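Side-chain contacts in trehalose-6-phosphate phosphatase (Cryptococcus neoformans, PDB 5DX9), which is a trehalose-phosphatase of the HAD superfamily that binds a magnesium ion and two sugar units in its pocket: residues F25-D28 and G29-P33; V35-P38 and S39-V42. One frame throughout, in Å; residues are numbered along the deposited sequence.

Interaction 1 of 2, residues F25-D28 and G29-P33. Unlike the reference sequence in segment 25-28: Asn-26 (reference Asp). With MG (magnesium ion), chain C; G6P (6-O-phosphono-alpha-D-glucopyranose), chain B; GLC (alpha-D-glucopyranose), chain D.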
loop_
_atom_site.group_PDB
_atom_site.type_symbol
_atom_site.label_atom_id
_atom_site.label_comp_id
_atom_site.label_asym_id
_atom_site.label_seq_id
_atom_site.Cartn_x
_atom_site.Cartn_y
_atom_site.Cartn_z
ATOM N N PHE A 25 5.056 -2.912 -3.434
ATOM C CA PHE A 25 5.357 -1.521 -3.761
ATOM C C PHE A 25 4.138 -0.611 -3.697
ATOM O O PHE A 25 3.135 -0.851 -4.375
ATOM C CB PHE A 25 5.958 -1.415 -5.162
ATOM C CG PHE A 25 7.247 -2.162 -5.334
ATOM C CD1 PHE A 25 8.462 -1.536 -5.106
ATOM C CD2 PHE A 25 7.245 -3.487 -5.741
ATOM C CE1 PHE A 25 9.647 -2.216 -5.273
ATOM C CE2 PHE A 25 8.427 -4.173 -5.910
ATOM C CZ PHE A 25 9.631 -3.539 -5.675
ATOM N N ASN A 26 4.232 0.445 -2.893
ATOM C CA ASN A 26 3.307 1.567 -3.007
ATOM C C ASN A 26 3.580 2.241 -4.341
ATOM O O ASN A 26 4.628 2.005 -4.946
ATOM C CB ASN A 26 3.477 2.546 -1.842
ATOM C CG ASN A 26 2.527 3.731 -1.926
ATOM O OD1 ASN A 26 2.948 4.863 -2.140
ATOM N ND2 ASN A 26 1.245 3.471 -1.750
ATOM N N TYR A 27 2.654 3.063 -4.826
ATOM C CA TYR A 27 2.904 3.717 -6.104
ATOM C C TYR A 27 3.325 5.171 -5.970
ATOM O O TYR A 27 4.497 5.494 -6.138
ATOM C CB TYR A 27 1.690 3.646 -7.027
ATOM C CG TYR A 27 2.043 4.204 -8.387
ATOM C CD1 TYR A 27 2.999 3.577 -9.177
ATOM C CD2 TYR A 27 1.458 5.371 -8.866
ATOM C CE1 TYR A 27 3.350 4.078 -10.411
ATOM C CE2 TYR A 27 1.800 5.882 -10.108
ATOM C CZ TYR A 27 2.749 5.227 -10.876
ATOM O OH TYR A 27 3.115 5.712 -12.106
ATOM N N ASP A 28 2.368 6.050 -5.696
ATOM C CA ASP A 28 2.656 7.478 -5.634
ATOM C C ASP A 28 3.675 7.773 -4.543
ATOM O O ASP A 28 3.546 7.286 -3.422
ATOM C CB ASP A 28 1.374 8.280 -5.401
ATOM C CG ASP A 28 0.359 8.080 -6.505
ATOM O OD1 ASP A 28 0.647 8.488 -7.650
ATOM O OD2 ASP A 28 -0.722 7.516 -6.229
ATOM N N GLY A 29 4.689 8.562 -4.883
ATOM C CA GLY A 29 5.729 8.932 -3.940
ATOM C C GLY A 29 6.701 7.803 -3.640
ATOM O O GLY A 29 7.706 7.998 -2.955
ATOM N N THR A 30 6.406 6.616 -4.157
ATOM C CA THR A 30 7.237 5.454 -3.881
ATOM C C THR A 30 7.899 4.912 -5.141
ATOM O O THR A 30 9.109 4.707 -5.169
ATOM C CB THR A 30 6.426 4.334 -3.218
ATOM O OG1 THR A 30 5.963 4.777 -1.935
ATOM C CG2 THR A 30 7.291 3.092 -3.040
ATOM N N LEU A 31 7.101 4.676 -6.177
ATOM C CA LEU A 31 7.628 4.230 -7.463
ATOM C C LEU A 31 7.710 5.385 -8.448
ATOM O O LEU A 31 8.365 5.293 -9.487
ATOM C CB LEU A 31 6.765 3.108 -8.039
ATOM C CG LEU A 31 7.020 1.725 -7.443
ATOM C CD1 LEU A 31 6.159 0.677 -8.120
ATOM C CD2 LEU A 31 8.493 1.371 -7.564
ATOM N N THR A 32 7.039 6.479 -8.109
ATOM C CA THR A 32 6.998 7.651 -8.970
ATOM C C THR A 32 6.862 8.889 -8.094
ATOM O O THR A 32 6.259 8.830 -7.023
ATOM C CB THR A 32 5.831 7.573 -9.986
ATOM O OG1 THR A 32 6.007 8.561 -11.011
ATOM C CG2 THR A 32 4.493 7.786 -9.290
ATOM N N PRO A 33 7.443 10.011 -8.533
ATOM C CA PRO A 33 7.400 11.241 -7.736
ATOM C C PRO A 33 5.982 11.767 -7.513
ATOM O O PRO A 33 5.077 11.478 -8.295
ATOM C CB PRO A 33 8.213 12.234 -8.575
ATOM C CG PRO A 33 9.067 11.385 -9.463
ATOM C CD PRO A 33 8.255 10.166 -9.753
HETATM MG MG MG C . 2.161 6.750 -1.740
HETATM C C1 G6P B . -2.813 10.077 -5.154
HETATM C C2 G6P B . -4.216 9.741 -5.642
HETATM C C3 G6P B . -5.227 9.789 -4.513
HETATM C C4 G6P B . -4.839 8.812 -3.422
HETATM C C5 G6P B . -3.348 8.829 -3.033
HETATM C C6 G6P B . -2.847 7.426 -2.639
HETATM O O1 G6P B . -2.675 11.450 -4.780
HETATM O O2 G6P B . -4.581 10.653 -6.676
HETATM O O3 G6P B . -6.521 9.392 -4.986
HETATM O O4 G6P B . -5.683 9.149 -2.313
HETATM O O5 G6P B . -2.436 9.232 -4.067
HETATM O O6 G6P B . -1.862 6.934 -3.582
HETATM P P G6P B . -0.735 5.843 -3.142
HETATM O O1P G6P B . -0.276 4.889 -4.354
HETATM O O2P G6P B . 0.463 6.569 -2.663
HETATM O O3P G6P B . -1.373 4.975 -1.948
HETATM C C1 GLC D . -1.308 11.789 -4.511
HETATM C C2 GLC D . -1.222 13.189 -3.899
HETATM C C3 GLC D . -1.538 14.258 -4.936
HETATM C C4 GLC D . -0.692 14.084 -6.191
HETATM C C5 GLC D . -0.805 12.658 -6.724
HETATM C C6 GLC D . 0.174 12.395 -7.867
HETATM O O2 GLC D . -2.129 13.277 -2.784
HETATM O O3 GLC D . -1.289 15.552 -4.376
HETATM O O4 GLC D . -1.133 15.043 -7.165
HETATM O O5 GLC D . -0.520 11.709 -5.699
HETATM O O6 GLC D . 1.499 12.788 -7.483
HETATM O O HOH W 1 2.109 8.819 -1.413
HETATM O O HOH W 2 1.232 5.913 -0.113
#
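Leu-31 and Thr-30 both send their backbone N-H groups to the carbonyl of Tyr-27, so the chain leaving strand 21-25 folds back at once, with Leu-31 N 2.7 Å from Tyr-27 O. The turn illustrates how a HAD active-site loop shapes a metal site. Asn-26, which replaces the Asp of the reference sequence, extends its amide with CG anti to the backbone N (chi1 -180°), and OD1 meets the magnesium ion at 2.1 Å. Thr-30 OG1 donates to a lone pair of the same OD1 from 3.0 Å, in the carbonyl plane, so this oxygen is gripped by both metal and hydroxyl. The carbonyl of Asp-28 is a second ligand, its O 2.2 Å from magnesium, and Asp-212 completes the protein share. On the phosphate of 6-O-phosphono-alpha-D-glucopyranose, Asn-26 ND2 donates to O3P (3.0 Å) and Asp-28 N to O1P (3.2 Å). The Asp-28 carboxylate also forms a salt bridge with Arg-68. Away from the metal, Thr-32 CG2 rests over one face of the Tyr-27 ring, 3.7 Å from its centroid, towards the rim. Phe-25 CB packs on Leu-31 CD1 at 3.6 Å, the two side chains crossing at about a right angle. These apolar groups extend the contact into the fold: Phe-25 reaches Leu-54 of helix 45-56, and Leu-31 touches Ile-51 of that helix, Leu-64 of strand 60-65 and Val-295 of helix 291-306.

Interaction 2 of 2, residues V35-P38 and S39-V42. With GLC (alpha-D-glucopyranose), chain D.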
loop_
_atom_site.group_PDB
_atom_site.type_symbol
_atom_site.label_atom_id
_atom_site.label_comp_id
_atom_site.label_asym_id
_atom_site.label_seq_id
_atom_site.Cartn_x
_atom_site.Cartn_y
_atom_site.Cartn_z
ATOM N N VAL A 35 3.541 14.659 -7.977
ATOM C CA VAL A 35 3.474 15.734 -8.965
ATOM C C VAL A 35 2.182 16.539 -8.834
ATOM O O VAL A 35 1.309 16.211 -8.029
ATOM C CB VAL A 35 3.591 15.193 -10.409
ATOM C CG1 VAL A 35 5.026 14.799 -10.716
ATOM C CG2 VAL A 35 2.653 14.015 -10.617
ATOM N N LYS A 36 2.072 17.596 -9.635
ATOM C CA LYS A 36 0.933 18.509 -9.578
ATOM C C LYS A 36 -0.409 17.825 -9.828
ATOM O O LYS A 36 -1.376 18.059 -9.101
ATOM C CB LYS A 36 1.114 19.644 -10.590
ATOM C CG LYS A 36 1.884 20.845 -10.066
ATOM C CD LYS A 36 3.336 20.512 -9.777
ATOM C CE LYS A 36 4.065 21.704 -9.159
ATOM N NZ LYS A 36 3.484 22.100 -7.844
ATOM N N VAL A 37 -0.466 16.980 -10.853
ATOM C CA VAL A 37 -1.734 16.399 -11.289
ATOM C C VAL A 37 -1.773 14.877 -11.147
ATOM O O VAL A 37 -0.922 14.180 -11.692
ATOM C CB VAL A 37 -2.030 16.762 -12.754
ATOM C CG1 VAL A 37 -3.471 16.407 -13.100
ATOM C CG2 VAL A 37 -1.761 18.240 -12.999
ATOM N N PRO A 38 -2.783 14.364 -10.426
ATOM C CA PRO A 38 -2.963 12.937 -10.118
ATOM C C PRO A 38 -2.860 12.009 -11.330
ATOM O O PRO A 38 -2.263 10.935 -11.225
ATOM C CB PRO A 38 -4.375 12.888 -9.527
ATOM C CG PRO A 38 -4.552 14.223 -8.897
ATOM C CD PRO A 38 -3.822 15.197 -9.796
ATOM N N SER A 39 -3.428 12.418 -12.461
ATOM C CA SER A 39 -3.457 11.568 -13.649
ATOM C C SER A 39 -2.131 11.587 -14.399
ATOM O O SER A 39 -1.899 10.762 -15.284
ATOM C CB SER A 39 -4.583 12.002 -14.588
ATOM O OG SER A 39 -4.336 13.297 -15.108
ATOM N N HIS A 40 -1.260 12.523 -14.040
ATOM C CA HIS A 40 0.024 12.664 -14.717
ATOM C C HIS A 40 1.136 11.825 -14.079
ATOM O O HIS A 40 2.279 11.840 -14.546
ATOM C CB HIS A 40 0.440 14.132 -14.744
ATOM C CG HIS A 40 -0.519 15.009 -15.493
ATOM N ND1 HIS A 40 -1.707 14.549 -16.003
ATOM C CD2 HIS A 40 -0.445 16.327 -15.812
ATOM C CE1 HIS A 40 -2.337 15.543 -16.610
ATOM N NE2 HIS A 40 -1.598 16.625 -16.509
ATOM N N ALA A 41 0.800 11.094 -13.020
ATOM C CA ALA A 41 1.780 10.264 -12.323
ATOM C C ALA A 41 2.022 8.950 -13.063
ATOM O O ALA A 41 1.759 7.870 -12.533
ATOM C CB ALA A 41 1.324 9.993 -10.900
ATOM N N VAL A 42 2.521 9.048 -14.290
ATOM C CA VAL A 42 2.745 7.868 -15.117
ATOM C C VAL A 42 4.167 7.331 -14.953
ATOM O O VAL A 42 5.127 8.101 -14.910
ATOM C CB VAL A 42 2.481 8.167 -16.604
ATOM C CG1 VAL A 42 1.073 8.722 -16.786
ATOM C CG2 VAL A 42 3.516 9.142 -17.145
HETATM C C1 GLC D . -1.308 11.789 -4.511
HETATM C C2 GLC D . -1.222 13.189 -3.899
HETATM C C3 GLC D . -1.538 14.258 -4.936
HETATM C C4 GLC D . -0.692 14.084 -6.191
HETATM C C5 GLC D . -0.805 12.658 -6.724
HETATM C C6 GLC D . 0.174 12.395 -7.867
HETATM O O2 GLC D . -2.129 13.277 -2.784
HETATM O O3 GLC D . -1.289 15.552 -4.376
HETATM O O4 GLC D . -1.133 15.043 -7.165
HETATM O O5 GLC D . -0.520 11.709 -5.699
HETATM O O6 GLC D . 1.499 12.788 -7.483
#
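A type I beta turn, with Pro-38 and Ser-39 at its corners, brings His-40 back over Val-37 in the loop that leads to helix 45-56. The turn is closed by His-40 N donating to Val-37 O at 2.9 Å. With CG beside its backbone N (chi1 -62°), His-40 sets its imidazole face against Val-37. The CB of Val-37 stands 3.6 Å from the ring centroid, 16° off the normal, a CH-pi contact. Its two methyls spread across the ring: CG2 lies 3.6 Å from His-40 CD2, and CG1 approaches CE1. Nearer the bound sugar, Val-35 CG2 meets Ala-41 CB loosely at 4.2 Å. The backbone of Val-35 holds alpha-D-glucopyranose by two groups, its N donating almost straight (170°) to sugar O6 at 2.8 Å and its carbonyl O accepting from sugar O4 at 2.8 Å. Outside the turn, Arg-68 hydrogen-bonds to the carbonyl of Pro-38, and Asn-145 to that of Lys-36. Just after the beta turn, Ala-41 centres an inverse gamma turn, closed by a weak bond from Val-42 N to His-40 O. Proline at the first corner is a classic feature of type I beta turns, and here the turn forms part of a sugar pocket.

Overall arrangement
The two interactions follow one another in the single loop between strand 21-25 and helix 45-56, interaction 1 first, with their centres about 11 Å apart. Interaction 1 is buried at the end of a strand within the mixed sheet, its centre about 10 Å from the centre of the chain; interaction 2 lies nearer the surface, its centre about 18 Å from the centre of the chain. They are joined directly: Tyr-27 OH lies 2.6 Å from Ala-41 O, probably hydrogen-bonded, and Asp-28 OD1 packs on Ala-41 CB. Arg-68 touches both, and so does alpha-D-glucopyranose. One loop thus supplies metal and phosphate contacts at its start and a wall for the sugar further on.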